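Local structure of kinesin-like protein KAR3 (Saccharomyces cerevisiae, 1F9V) at residues A[84-98]-A[304-318]. The protein is a kinesin-related motor protein whose motor domain binds ADP and magnesium and probably couples ATP hydrolysis to movement along microtubules. The protein carries 2 engineered substitutions. Numbering follows the deposited sequence.
With ADP (adenosine-5'-diphosphate), chain C; ADP (adenosine-5'-diphosphate), chain D.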
loop_
_atom_site.group_PDB
_atom_site.type_symbol
_atom_site.label_atom_id
_atom_site.label_comp_id
_atom_site.label_asym_id
_atom_site.label_seq_id
_atom_site.Cartn_x
_atom_site.Cartn_y
_atom_site.Cartn_z
ATOM N N TYR A 84 -11.677 8.457 -9.558
ATOM C CA TYR A 84 -11.663 7.375 -8.578
ATOM C C TYR A 84 -10.608 7.656 -7.525
ATOM O O TYR A 84 -9.566 8.239 -7.821
ATOM C CB TYR A 84 -11.306 6.040 -9.236
ATOM C CG TYR A 84 -12.414 5.407 -10.026
ATOM C CD1 TYR A 84 -12.488 5.575 -11.412
ATOM C CD2 TYR A 84 -13.386 4.628 -9.401
ATOM C CE1 TYR A 84 -13.500 4.980 -12.153
ATOM C CE2 TYR A 84 -14.402 4.029 -10.131
ATOM C CZ TYR A 84 -14.454 4.210 -11.506
ATOM O OH TYR A 84 -15.455 3.619 -12.233
ATOM N N ASN A 85 -10.886 7.251 -6.292
ATOM C CA ASN A 85 -9.913 7.401 -5.233
ATOM C C ASN A 85 -9.158 6.077 -5.261
ATOM O O ASN A 85 -9.744 5.031 -5.565
ATOM C CB ASN A 85 -10.588 7.569 -3.880
ATOM C CG ASN A 85 -11.221 8.934 -3.718
ATOM O OD1 ASN A 85 -10.789 9.914 -4.329
ATOM N ND2 ASN A 85 -12.251 9.001 -2.891
ATOM N N VAL A 86 -7.876 6.127 -4.934
ATOM C CA VAL A 86 -7.049 4.932 -4.972
ATOM C C VAL A 86 -6.202 4.799 -3.723
ATOM O O VAL A 86 -5.660 5.783 -3.226
ATOM C CB VAL A 86 -6.108 4.978 -6.213
ATOM C CG1 VAL A 86 -5.021 3.906 -6.106
ATOM C CG2 VAL A 86 -6.916 4.816 -7.477
ATOM N N CYS A 87 -6.098 3.572 -3.216
ATOM C CA CYS A 87 -5.264 3.287 -2.053
ATOM C C CYS A 87 -4.354 2.115 -2.402
ATOM O O CYS A 87 -4.806 1.122 -2.972
ATOM C CB CYS A 87 -6.104 2.889 -0.830
ATOM S SG CYS A 87 -6.848 4.254 0.088
ATOM N N ILE A 88 -3.073 2.249 -2.079
ATOM C CA ILE A 88 -2.115 1.170 -2.292
ATOM C C ILE A 88 -1.375 1.026 -0.972
ATOM O O ILE A 88 -0.747 1.976 -0.500
ATOM C CB ILE A 88 -1.107 1.488 -3.415
ATOM C CG1 ILE A 88 -1.848 1.608 -4.752
ATOM C CG2 ILE A 88 -0.046 0.384 -3.474
ATOM C CD1 ILE A 88 -0.952 1.910 -5.951
ATOM N N PHE A 89 -1.469 -0.155 -0.364
ATOM C CA PHE A 89 -0.803 -0.396 0.912
ATOM C C PHE A 89 0.319 -1.428 0.779
ATOM O O PHE A 89 0.065 -2.564 0.376
ATOM C CB PHE A 89 -1.792 -0.929 1.963
ATOM C CG PHE A 89 -2.940 -0.003 2.271
ATOM C CD1 PHE A 89 -2.825 0.960 3.266
ATOM C CD2 PHE A 89 -4.153 -0.139 1.603
ATOM C CE1 PHE A 89 -3.912 1.777 3.598
ATOM C CE2 PHE A 89 -5.247 0.672 1.924
ATOM C CZ PHE A 89 -5.125 1.631 2.926
ATOM N N ALA A 90 1.543 -1.041 1.112
ATOM C CA ALA A 90 2.658 -1.986 1.082
ATOM C C ALA A 90 2.717 -2.546 2.505
ATOM O O ALA A 90 2.930 -1.798 3.464
ATOM C CB ALA A 90 3.954 -1.283 0.729
ATOM N N TYR A 91 2.531 -3.861 2.624
ATOM C CA TYR A 91 2.491 -4.568 3.905
ATOM C C TYR A 91 3.556 -5.655 3.962
ATOM O O TYR A 91 3.810 -6.326 2.960
ATOM C CB TYR A 91 1.104 -5.210 4.070
ATOM C CG TYR A 91 0.896 -6.015 5.332
ATOM C CD1 TYR A 91 0.178 -5.487 6.405
ATOM C CD2 TYR A 91 1.414 -7.314 5.460
ATOM C CE1 TYR A 91 -0.021 -6.219 7.574
ATOM C CE2 TYR A 91 1.219 -8.060 6.635
ATOM C CZ TYR A 91 0.502 -7.502 7.684
ATOM O OH TYR A 91 0.308 -8.208 8.847
ATOM N N GLY A 92 4.150 -5.846 5.136
ATOM C CA GLY A 92 5.162 -6.879 5.286
ATOM C C GLY A 92 6.123 -6.586 6.415
ATOM O O GLY A 92 6.165 -5.470 6.934
ATOM N N GLN A 93 6.916 -7.579 6.801
ATOM C CA GLN A 93 7.863 -7.380 7.888
ATOM C C GLN A 93 8.970 -6.433 7.474
ATOM O O GLN A 93 9.226 -6.241 6.284
ATOM C CB GLN A 93 8.481 -8.718 8.308
ATOM C CG GLN A 93 9.445 -9.299 7.280
ATOM C CD GLN A 93 10.147 -10.551 7.774
ATOM O OE1 GLN A 93 10.778 -10.549 8.834
ATOM N NE2 GLN A 93 10.041 -11.627 7.009
ATOM N N THR A 94 9.625 -5.835 8.459
ATOM C CA THR A 94 10.739 -4.942 8.185
ATOM C C THR A 94 11.787 -5.793 7.454
ATOM O O THR A 94 12.108 -6.902 7.883
ATOM C CB THR A 94 11.308 -4.369 9.500
ATOM O OG1 THR A 94 10.322 -3.518 10.097
ATOM C CG2 THR A 94 12.570 -3.564 9.253
ATOM N N GLY A 95 12.285 -5.278 6.337
ATOM C CA GLY A 95 13.267 -5.999 5.548
ATOM C C GLY A 95 12.667 -6.761 4.370
ATOM O O GLY A 95 13.400 -7.342 3.571
ATOM N N SER A 96 11.344 -6.754 4.235
ATOM C CA SER A 96 10.715 -7.487 3.144
ATOM C C SER A 96 10.695 -6.759 1.797
ATOM O O SER A 96 10.529 -7.395 0.752
ATOM C CB SER A 96 9.292 -7.903 3.538
ATOM O OG SER A 96 8.457 -6.782 3.764
ATOM N N GLY A 97 10.846 -5.431 1.817
ATOM C CA GLY A 97 10.850 -4.660 0.581
ATOM C C GLY A 97 9.761 -3.609 0.365
ATOM O O GLY A 97 9.586 -3.142 -0.757
ATOM N N LYS A 98 9.035 -3.227 1.415
ATOM C CA LYS A 98 7.965 -2.226 1.276
ATOM C C LYS A 98 8.455 -0.889 0.711
ATOM O O LYS A 98 7.894 -0.361 -0.250
ATOM C CB LYS A 98 7.289 -1.971 2.631
ATOM C CG LYS A 98 6.540 -3.166 3.188
ATOM C CD LYS A 98 5.977 -2.910 4.584
ATOM C CE LYS A 98 7.022 -2.388 5.553
ATOM N NZ LYS A 98 7.978 -3.443 5.997
ATOM N N TYR A 304 -12.860 7.772 3.118
ATOM C CA TYR A 304 -13.484 8.134 1.845
ATOM C C TYR A 304 -12.755 7.542 0.628
ATOM O O TYR A 304 -13.329 7.450 -0.458
ATOM C CB TYR A 304 -13.563 9.659 1.700
ATOM C CG TYR A 304 -14.581 10.315 2.606
ATOM C CD1 TYR A 304 -15.769 9.661 2.945
ATOM C CD2 TYR A 304 -14.358 11.592 3.123
ATOM C CE1 TYR A 304 -16.714 10.269 3.782
ATOM C CE2 TYR A 304 -15.293 12.209 3.957
ATOM C CZ TYR A 304 -16.468 11.542 4.283
ATOM O OH TYR A 304 -17.395 12.150 5.100
ATOM N N SER A 305 -11.494 7.156 0.812
ATOM C CA SER A 305 -10.710 6.572 -0.272
ATOM C C SER A 305 -10.777 5.047 -0.202
ATOM O O SER A 305 -10.173 4.350 -1.019
ATOM C CB SER A 305 -9.251 7.039 -0.193
ATOM O OG SER A 305 -9.102 8.351 -0.718
ATOM N N LEU A 306 -11.523 4.538 0.775
ATOM C CA LEU A 306 -11.676 3.099 0.961
ATOM C C LEU A 306 -13.106 2.668 0.670
ATOM O O LEU A 306 -13.393 1.486 0.535
ATOM C CB LEU A 306 -11.320 2.719 2.400
ATOM C CG LEU A 306 -9.836 2.759 2.775
ATOM C CD1 LEU A 306 -9.662 2.553 4.268
ATOM C CD2 LEU A 306 -9.095 1.673 2.004
ATOM N N THR A 307 -14.006 3.637 0.569
ATOM C CA THR A 307 -15.406 3.341 0.322
ATOM C C THR A 307 -15.875 3.858 -1.022
ATOM O O THR A 307 -15.110 4.468 -1.764
ATOM C CB THR A 307 -16.288 3.938 1.431
ATOM O OG1 THR A 307 -15.990 5.330 1.586
ATOM C CG2 THR A 307 -16.026 3.222 2.751
ATOM N N GLY A 308 -17.144 3.620 -1.334
ATOM C CA GLY A 308 -17.673 4.064 -2.608
ATOM C C GLY A 308 -17.128 3.176 -3.713
ATOM O O GLY A 308 -17.077 1.949 -3.575
ATOM N N ASP A 309 -16.716 3.786 -4.815
ATOM C CA ASP A 309 -16.168 3.022 -5.931
ATOM C C ASP A 309 -14.647 3.115 -5.897
ATOM O O ASP A 309 -13.975 2.851 -6.895
ATOM C CB ASP A 309 -16.692 3.568 -7.257
ATOM C CG ASP A 309 -16.764 5.080 -7.269
ATOM O OD1 ASP A 309 -17.601 5.621 -8.024
ATOM O OD2 ASP A 309 -15.989 5.720 -6.523
ATOM N N SER A 310 -14.115 3.503 -4.742
ATOM C CA SER A 310 -12.676 3.624 -4.569
ATOM C C SER A 310 -12.039 2.266 -4.879
ATOM O O SER A 310 -12.666 1.217 -4.694
ATOM C CB SER A 310 -12.352 4.039 -3.129
ATOM O OG SER A 310 -12.807 5.356 -2.861
ATOM N N LYS A 311 -10.798 2.293 -5.353
ATOM C CA LYS A 311 -10.080 1.064 -5.687
ATOM C C LYS A 311 -8.903 0.899 -4.747
ATOM O O LYS A 311 -8.100 1.811 -4.579
ATOM C CB LYS A 311 -9.595 1.119 -7.131
ATOM C CG LYS A 311 -10.719 1.308 -8.124
ATOM C CD LYS A 311 -10.185 1.462 -9.535
ATOM C CE LYS A 311 -11.317 1.580 -10.532
ATOM N NZ LYS A 311 -11.123 0.631 -11.666
ATOM N N THR A 312 -8.805 -0.274 -4.133
ATOM C CA THR A 312 -7.733 -0.539 -3.191
ATOM C C THR A 312 -6.875 -1.722 -3.602
ATOM O O THR A 312 -7.387 -2.734 -4.072
ATOM C CB THR A 312 -8.310 -0.810 -1.790
ATOM O OG1 THR A 312 -8.908 0.395 -1.296
ATOM C CG2 THR A 312 -7.217 -1.271 -0.829
ATOM N N LEU A 313 -5.568 -1.572 -3.421
ATOM C CA LEU A 313 -4.619 -2.629 -3.736
ATOM C C LEU A 313 -3.749 -2.884 -2.512
ATOM O O LEU A 313 -3.091 -1.973 -2.009
ATOM C CB LEU A 313 -3.726 -2.230 -4.918
ATOM C CG LEU A 313 -2.473 -3.097 -5.122
ATOM C CD1 LEU A 313 -2.884 -4.535 -5.427
ATOM C CD2 LEU A 313 -1.631 -2.523 -6.258
ATOM N N MET A 314 -3.775 -4.117 -2.019
ATOM C CA MET A 314 -2.942 -4.496 -0.883
ATOM C C MET A 314 -1.725 -5.156 -1.525
ATOM O O MET A 314 -1.862 -6.084 -2.318
ATOM C CB MET A 314 -3.668 -5.489 0.033
ATOM C CG MET A 314 -5.073 -5.046 0.456
ATOM S SD MET A 314 -5.088 -3.513 1.434
ATOM C CE MET A 314 -3.986 -3.986 2.845
ATOM N N PHE A 315 -0.545 -4.654 -1.193
ATOM C CA PHE A 315 0.706 -5.154 -1.745
ATOM C C PHE A 315 1.507 -5.831 -0.630
ATOM O O PHE A 315 2.133 -5.156 0.185
ATOM C CB PHE A 315 1.488 -3.970 -2.333
ATOM C CG PHE A 315 2.373 -4.337 -3.480
ATOM C CD1 PHE A 315 3.604 -4.938 -3.249
ATOM C CD2 PHE A 315 1.983 -4.086 -4.788
ATOM C CE1 PHE A 315 4.443 -5.288 -4.313
ATOM C CE2 PHE A 315 2.812 -4.430 -5.858
ATOM C CZ PHE A 315 4.046 -5.032 -5.617
ATOM N N VAL A 316 1.493 -7.162 -0.599
ATOM C CA VAL A 316 2.203 -7.886 0.449
ATOM C C VAL A 316 3.605 -8.328 0.043
ATOM O O VAL A 316 3.791 -9.179 -0.831
ATOM C CB VAL A 316 1.377 -9.095 0.938
ATOM C CG1 VAL A 316 2.122 -9.835 2.037
ATOM C CG2 VAL A 316 0.030 -8.609 1.466
ATOM N N ASN A 317 4.583 -7.717 0.701
ATOM C CA ASN A 317 5.992 -7.971 0.462
ATOM C C ASN A 317 6.498 -9.076 1.361
ATOM O O ASN A 317 6.223 -9.085 2.561
ATOM C CB ASN A 317 6.799 -6.701 0.744
ATOM C CG ASN A 317 6.451 -5.575 -0.200
ATOM O OD1 ASN A 317 5.742 -4.637 0.165
ATOM N ND2 ASN A 317 6.951 -5.659 -1.425
ATOM N N ILE A 318 7.249 -10.008 0.781
ATOM C CA ILE A 318 7.816 -11.093 1.569
ATOM C C ILE A 318 9.237 -11.414 1.139
ATOM O O ILE A 318 9.629 -11.176 -0.007
ATOM C CB ILE A 318 6.977 -12.394 1.484
ATOM C CG1 ILE A 318 6.853 -12.855 0.037
ATOM C CG2 ILE A 318 5.600 -12.180 2.124
ATOM C CD1 ILE A 318 6.344 -14.286 -0.082
HETATM P PB ADP C . 11.220 -2.742 4.231
HETATM O O1B ADP C . 10.101 -3.702 4.049
HETATM O O2B ADP C . 10.782 -1.270 3.763
HETATM O O3B ADP C . 11.722 -2.747 5.629
HETATM P PA ADP C . 13.298 -2.246 2.284
HETATM O O1A ADP C . 12.537 -1.890 1.087
HETATM O O2A ADP C . 13.753 -1.027 2.951
HETATM O O3A ADP C . 12.397 -3.109 3.250
HETATM O "O5'" ADP C . 14.580 -3.093 1.906
HETATM C "C5'" ADP C . 14.959 -4.394 2.357
HETATM C "C4'" ADP C . 16.305 -4.673 1.623
HETATM O "O4'" ADP C . 15.977 -5.460 0.472
HETATM C "C3'" ADP C . 16.975 -3.403 1.061
HETATM O "O3'" ADP C . 18.409 -3.464 1.129
HETATM C "C2'" ADP C . 16.497 -3.308 -0.378
HETATM O "O2'" ADP C . 17.368 -2.536 -1.223
HETATM C "C1'" ADP C . 16.321 -4.772 -0.755
HETATM N N9 ADP C . 15.188 -4.998 -1.705
HETATM C C8 ADP C . 13.891 -5.039 -1.343
HETATM N N7 ADP C . 13.146 -5.286 -2.402
HETATM C C5 ADP C . 13.928 -5.407 -3.443
HETATM C C6 ADP C . 13.737 -5.671 -4.791
HETATM N N6 ADP C . 12.501 -5.864 -5.263
HETATM N N1 ADP C . 14.809 -5.730 -5.640
HETATM C C2 ADP C . 16.071 -5.543 -5.202
HETATM N N3 ADP C . 16.274 -5.293 -3.894
HETATM C C4 ADP C . 15.254 -5.217 -2.999
HETATM P PB ADP D . -10.333 -6.065 -14.960
HETATM O O1B ADP D . -11.592 -6.862 -14.843
HETATM O O2B ADP D . -9.549 -5.994 -13.533
HETATM O O3B ADP D . -9.446 -6.614 -16.029
HETATM P PA ADP D . -10.848 -3.271 -14.375
HETATM O O1A ADP D . -11.830 -2.374 -15.011
HETATM O O2A ADP D . -11.282 -3.702 -13.033
HETATM O O3A ADP D . -10.679 -4.569 -15.268
HETATM O "O5'" ADP D . -9.369 -2.634 -14.375
HETATM C "C5'" ADP D . -8.356 -3.221 -15.198
HETATM C "C4'" ADP D . -6.954 -3.064 -14.612
HETATM O "O4'" ADP D . -6.816 -1.952 -13.691
HETATM C "C3'" ADP D . -6.483 -4.305 -13.885
HETATM O "O3'" ADP D . -5.862 -5.270 -14.749
HETATM C "C2'" ADP D . -5.553 -3.783 -12.818
HETATM O "O2'" ADP D . -4.185 -3.730 -13.257
HETATM C "C1'" ADP D . -6.158 -2.423 -12.478
HETATM N N9 ADP D . -7.055 -2.480 -11.249
HETATM C C8 ADP D . -8.392 -2.324 -11.208
HETATM N N7 ADP D . -8.812 -2.424 -9.932
HETATM C C5 ADP D . -7.766 -2.634 -9.161
HETATM C C6 ADP D . -7.536 -2.812 -7.780
HETATM N N6 ADP D . -8.557 -2.782 -6.902
HETATM N N1 ADP D . -6.258 -3.021 -7.316
HETATM C C2 ADP D . -5.194 -3.058 -8.149
HETATM N N3 ADP D . -5.399 -2.884 -9.470
HETATM C C4 ADP D . -6.633 -2.675 -10.008
HETATM O O HOH W 1 -13.667 6.453 -5.698
HETATM O O HOH W 2 6.591 -10.086 5.098
HETATM O O HOH W 3 9.180 -7.811 -1.582
#
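Y84 opens the contact with its ring lying under the aliphatic end of K311: CE sits over the ring centre, 3.9 Å from the Y84 centroid, and NZ extends the same approach into a cation-pi contact, while the carbonyl O of D309 meets the ring edge at CD2. The amide of N85 spans two elements, ND2 donating to Y304 O (3.1 Å) from above the plane of that carbonyl and OD1 taking the backbone N of T239; a water links N85 N to D309 OD2 and S310 OG. From V86 to Y91 the chain pairs in parallel with strand 311-318, seven backbone bonds running from K311 N–N85 O to N317 N–Y91 O. On the face shared by C87, F89 and Y91, SG of C87 touches L306 CD2, and the F89 ring takes L306 CD2 and T312 CG2 at its edge. Bends at chi2 and chi3 (-63° and -57°) curl M314 alongside F89, making an oblique Met-aromatic contact with SD 3.5 Å from F89 CD2. The ADP of chain D donates N6 to T312 O and rests on L313. At G92 the strand passes into the P-loop, the Walker A turn whose backbone amides bind the ADP of chain C. S96 OG bonds Q93 O at 2.7 Å and packs on N317 CB, whereas buried N317 OD1 finds no hydrogen-bond partner and lies 3.5 Å from K98 CG. K98 NZ is held by G92 O and by beta-phosphate O1B of that ADP, 2.9 Å from each. These strands are central in the kinesin motor sheet, between strands 235-244 and 4-11, with helix 66-77 against I88, L313 and F315 and helix 325-338 against M314 and V316.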